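Probable 2-phosphosulfolactate phosphatase (Clostridium acetobutylicum, PDB 1VR0) probably catalyses the magnesium-dependent hydrolysis of (2R)-O-phospho-3-sulfolactate to (2R)-3-sulfolactate and phosphate. Local coordinates at residues Lys28-Asp38 and Leu148-Gly158. Sequence-based numbering, arbitrary orientation.
Sequences KVKNKTAVVID and LNNDVVIVNAG. With MG (magnesium ion), chain D.
The magnesium site of this phosphatase lies at the C-terminal ends of two adjacent parallel strands, where Asp38 and Gly158 both reach the metal. Asp38 swings its carboxylate beside its own carbonyl carbon (chi1 -172°), placing OD1 2.1 Å from the magnesium ion, while Gly158 offers its backbone O at 2.5 Å; its positive phi suits glycine. Two waters and Asp167 complete the site. Behind it, strands 33-37 and 152-156 are joined by backbone hydrogen bonds, from Thr33 N to Asp151 O at 2.8 Å through to Ala157 N with Ile37 O. Branched aliphatic residues suit both buried faces: Ile37 CD1 meets Ile154 CG2 at 3.5 Å on one, while over the other, carrying Ala34, Val36, Val153 and Val155, lies Val29 from the preceding loop, its side chain crossing that of Val153 at about a right angle, CG2 of Val29 3.9 Å from CG1 of Val153. At the far end, Asn150 ND2 donates to Asn31 O at 2.8 Å, the acceptor lying in the amide plane, and to a water held also by Thr33 OG1. Thr33 thus pairs this polar link with a methyl set against Leu148 CD1 at 3.7 Å. Strand 129-133 flanks 33-37 and strand 13-18 flanks 152-156, while helix 165-181 packs over Ile37, Ile154 and Asn156.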
loop_
_atom_site.group_PDB
_atom_site.type_symbol
_atom_site.label_atom_id
_atom_site.label_comp_id
_atom_site.label_asym_id
_atom_site.label_seq_id
_atom_site.Cartn_x
_atom_site.Cartn_y
_atom_site.Cartn_z
ATOM N N LYS A 28 11.729 -8.242 -1.121
ATOM C CA LYS A 28 10.428 -8.653 -0.591
ATOM C C LYS A 28 9.876 -9.909 -1.293
ATOM O O LYS A 28 8.854 -10.480 -0.886
ATOM C CB LYS A 28 9.387 -7.540 -0.792
ATOM C CG LYS A 28 9.522 -6.318 0.110
ATOM C CD LYS A 28 8.474 -5.277 -0.304
ATOM C CE LYS A 28 8.439 -4.053 0.615
ATOM N NZ LYS A 28 7.120 -3.384 0.493
ATOM N N VAL A 29 10.513 -10.305 -2.382
ATOM C CA VAL A 29 10.009 -11.402 -3.177
ATOM C C VAL A 29 10.942 -12.624 -3.147
ATOM O O VAL A 29 10.465 -13.739 -3.045
ATOM C CB VAL A 29 9.713 -10.899 -4.605
ATOM C CG1 VAL A 29 9.857 -11.959 -5.605
ATOM C CG2 VAL A 29 8.306 -10.406 -4.671
ATOM N N LYS A 30 12.257 -12.409 -3.177
ATOM C CA LYS A 30 13.170 -13.523 -3.394
ATOM C C LYS A 30 13.019 -14.636 -2.340
ATOM O O LYS A 30 12.767 -14.371 -1.180
ATOM C CB LYS A 30 14.619 -13.066 -3.577
ATOM C CG LYS A 30 15.081 -12.093 -2.539
ATOM C CD LYS A 30 16.601 -12.120 -2.394
ATOM C CE LYS A 30 17.080 -11.182 -1.266
ATOM N NZ LYS A 30 18.504 -11.533 -1.157
ATOM N N ASN A 31 13.091 -15.875 -2.824
ATOM C CA ASN A 31 13.002 -17.120 -2.044
ATOM C C ASN A 31 11.686 -17.364 -1.317
ATOM O O ASN A 31 11.580 -18.338 -0.581
ATOM C CB ASN A 31 14.186 -17.264 -1.095
ATOM C CG ASN A 31 15.517 -16.864 -1.745
ATOM O OD1 ASN A 31 15.800 -17.234 -2.881
ATOM N ND2 ASN A 31 16.328 -16.083 -1.019
ATOM N N LYS A 32 10.679 -16.532 -1.559
ATOM C CA LYS A 32 9.382 -16.711 -0.920
ATOM C C LYS A 32 8.382 -17.468 -1.795
ATOM O O LYS A 32 8.651 -17.775 -2.935
ATOM C CB LYS A 32 8.807 -15.343 -0.521
ATOM C CG LYS A 32 9.644 -14.681 0.535
ATOM C CD LYS A 32 9.077 -13.378 0.967
ATOM C CE LYS A 32 9.807 -12.857 2.201
ATOM N NZ LYS A 32 8.873 -11.900 2.886
ATOM N N THR A 33 7.225 -17.776 -1.243
ATOM C CA THR A 33 6.087 -18.180 -2.051
ATOM C C THR A 33 5.419 -16.874 -2.481
ATOM O O THR A 33 4.873 -16.152 -1.644
ATOM C CB THR A 33 5.089 -19.048 -1.240
ATOM O OG1 THR A 33 5.706 -20.275 -0.859
ATOM C CG2 THR A 33 3.867 -19.372 -2.022
ATOM N N ALA A 34 5.493 -16.544 -3.767
ATOM C CA ALA A 34 4.814 -15.344 -4.295
ATOM C C ALA A 34 3.480 -15.717 -4.928
ATOM O O ALA A 34 3.399 -16.650 -5.702
ATOM C CB ALA A 34 5.668 -14.634 -5.307
ATOM N N VAL A 35 2.432 -14.984 -4.587
ATOM C CA VAL A 35 1.134 -15.221 -5.155
ATOM C C VAL A 35 0.754 -13.984 -5.963
ATOM O O VAL A 35 0.601 -12.911 -5.409
ATOM C CB VAL A 35 0.112 -15.448 -4.054
ATOM C CG1 VAL A 35 -1.284 -15.616 -4.640
ATOM C CG2 VAL A 35 0.510 -16.662 -3.190
ATOM N N VAL A 36 0.637 -14.122 -7.274
ATOM C CA VAL A 36 0.328 -12.981 -8.110
ATOM C C VAL A 36 -1.189 -12.877 -8.321
ATOM O O VAL A 36 -1.865 -13.866 -8.655
ATOM C CB VAL A 36 1.064 -13.048 -9.434
ATOM C CG1 VAL A 36 0.688 -11.866 -10.276
ATOM C CG2 VAL A 36 2.577 -13.078 -9.208
ATOM N N ILE A 37 -1.717 -11.671 -8.127
ATOM C CA ILE A 37 -3.148 -11.414 -8.286
ATOM C C ILE A 37 -3.443 -10.271 -9.258
ATOM O O ILE A 37 -2.966 -9.158 -9.093
ATOM C CB ILE A 37 -3.793 -11.178 -6.910
ATOM C CG1 ILE A 37 -3.711 -12.482 -6.106
ATOM C CG2 ILE A 37 -5.245 -10.809 -7.032
ATOM C CD1 ILE A 37 -3.945 -12.288 -4.643
ATOM N N ASP A 38 -4.212 -10.581 -10.293
ATOM C CA ASP A 38 -4.805 -9.555 -11.177
ATOM C C ASP A 38 -6.229 -10.049 -11.503
ATOM O O ASP A 38 -6.489 -10.550 -12.592
ATOM C CB ASP A 38 -3.955 -9.375 -12.450
ATOM C CG ASP A 38 -4.397 -8.200 -13.297
ATOM O OD1 ASP A 38 -4.668 -7.136 -12.731
ATOM O OD2 ASP A 38 -4.470 -8.291 -14.546
ATOM N N LEU A 148 3.482 -25.627 0.695
ATOM C CA LEU A 148 4.802 -25.112 0.337
ATOM C C LEU A 148 5.603 -24.703 1.562
ATOM O O LEU A 148 6.840 -24.663 1.529
ATOM C CB LEU A 148 4.672 -23.934 -0.608
ATOM C CG LEU A 148 4.418 -24.274 -2.059
ATOM C CD1 LEU A 148 4.333 -23.008 -2.795
ATOM C CD2 LEU A 148 5.515 -25.185 -2.631
ATOM N N ASN A 149 4.883 -24.383 2.632
ATOM C CA ASN A 149 5.469 -24.182 3.965
ATOM C C ASN A 149 6.626 -23.169 4.029
ATOM O O ASN A 149 7.614 -23.393 4.746
ATOM C CB ASN A 149 5.932 -25.502 4.557
ATOM C CG ASN A 149 6.155 -25.404 6.062
ATOM O OD1 ASN A 149 5.451 -24.657 6.759
ATOM N ND2 ASN A 149 7.130 -26.126 6.556
ATOM N N ASN A 150 6.476 -22.073 3.291
ATOM C CA ASN A 150 7.484 -21.052 3.149
ATOM C C ASN A 150 6.779 -19.717 3.407
ATOM O O ASN A 150 5.549 -19.630 3.290
ATOM C CB ASN A 150 7.998 -21.111 1.707
ATOM C CG ASN A 150 9.205 -20.224 1.441
ATOM O OD1 ASN A 150 9.887 -19.782 2.351
ATOM N ND2 ASN A 150 9.494 -20.009 0.163
ATOM N N ASP A 151 7.544 -18.677 3.726
ATOM C CA ASP A 151 6.970 -17.358 3.878
ATOM C C ASP A 151 6.354 -16.886 2.544
ATOM O O ASP A 151 6.765 -17.294 1.465
ATOM C CB ASP A 151 8.002 -16.328 4.325
ATOM C CG ASP A 151 8.614 -16.625 5.697
ATOM O OD1 ASP A 151 7.964 -17.194 6.627
ATOM O OD2 ASP A 151 9.797 -16.241 5.833
ATOM N N VAL A 152 5.372 -16.003 2.646
ATOM C CA VAL A 152 4.520 -15.664 1.537
ATOM C C VAL A 152 4.547 -14.180 1.272
ATOM O O VAL A 152 4.581 -13.393 2.193
ATOM C CB VAL A 152 3.079 -16.086 1.829
ATOM C CG1 VAL A 152 2.154 -15.693 0.708
ATOM C CG2 VAL A 152 3.036 -17.583 2.006
ATOM N N VAL A 153 4.528 -13.809 -0.000
ATOM C CA VAL A 153 4.222 -12.448 -0.364
ATOM C C VAL A 153 3.120 -12.489 -1.414
ATOM O O VAL A 153 3.194 -13.212 -2.390
ATOM C CB VAL A 153 5.463 -11.643 -0.821
ATOM C CG1 VAL A 153 6.149 -12.297 -1.976
ATOM C CG2 VAL A 153 5.057 -10.249 -1.227
ATOM N N ILE A 154 2.070 -11.714 -1.185
ATOM C CA ILE A 154 0.962 -11.611 -2.130
ATOM C C ILE A 154 1.167 -10.381 -2.971
ATOM O O ILE A 154 1.154 -9.258 -2.479
ATOM C CB ILE A 154 -0.349 -11.617 -1.376
ATOM C CG1 ILE A 154 -0.510 -13.003 -0.764
ATOM C CG2 ILE A 154 -1.511 -11.395 -2.314
ATOM C CD1 ILE A 154 -1.587 -13.040 0.233
ATOM N N VAL A 155 1.427 -10.611 -4.249
ATOM C CA VAL A 155 1.834 -9.544 -5.162
ATOM C C VAL A 155 0.606 -9.096 -5.939
ATOM O O VAL A 155 0.184 -9.780 -6.851
ATOM C CB VAL A 155 2.932 -10.024 -6.126
ATOM C CG1 VAL A 155 3.426 -8.888 -7.019
ATOM C CG2 VAL A 155 4.081 -10.634 -5.363
ATOM N N ASN A 156 0.005 -7.984 -5.530
ATOM C CA ASN A 156 -1.087 -7.375 -6.287
ATOM C C ASN A 156 -0.536 -6.758 -7.565
ATOM O O ASN A 156 0.462 -6.061 -7.521
ATOM C CB ASN A 156 -1.753 -6.269 -5.453
ATOM C CG ASN A 156 -2.453 -6.812 -4.224
ATOM O OD1 ASN A 156 -2.068 -7.841 -3.695
ATOM N ND2 ASN A 156 -3.500 -6.152 -3.798
ATOM N N ALA A 157 -1.154 -7.018 -8.704
ATOM C CA ALA A 157 -0.731 -6.347 -9.939
ATOM C C ALA A 157 -1.147 -4.877 -9.872
ATOM O O ALA A 157 -0.438 -4.001 -10.350
ATOM C CB ALA A 157 -1.321 -7.007 -11.144
ATOM N N GLY A 158 -2.284 -4.612 -9.221
ATOM C CA GLY A 158 -2.854 -3.268 -9.175
ATOM C C GLY A 158 -3.349 -2.913 -10.564
ATOM O O GLY A 158 -3.551 -3.811 -11.392
HETATM MG MG MG D . -5.335 -5.596 -11.382
HETATM O O HOH W 1 6.571 -12.899 3.741
HETATM O O HOH W 2 4.243 -21.018 1.354
HETATM O O HOH W 3 7.961 -21.459 -1.658
HETATM O O HOH W 4 -7.467 -6.943 -11.076
HETATM O O HOH W 5 -7.094 -3.861 -11.567
#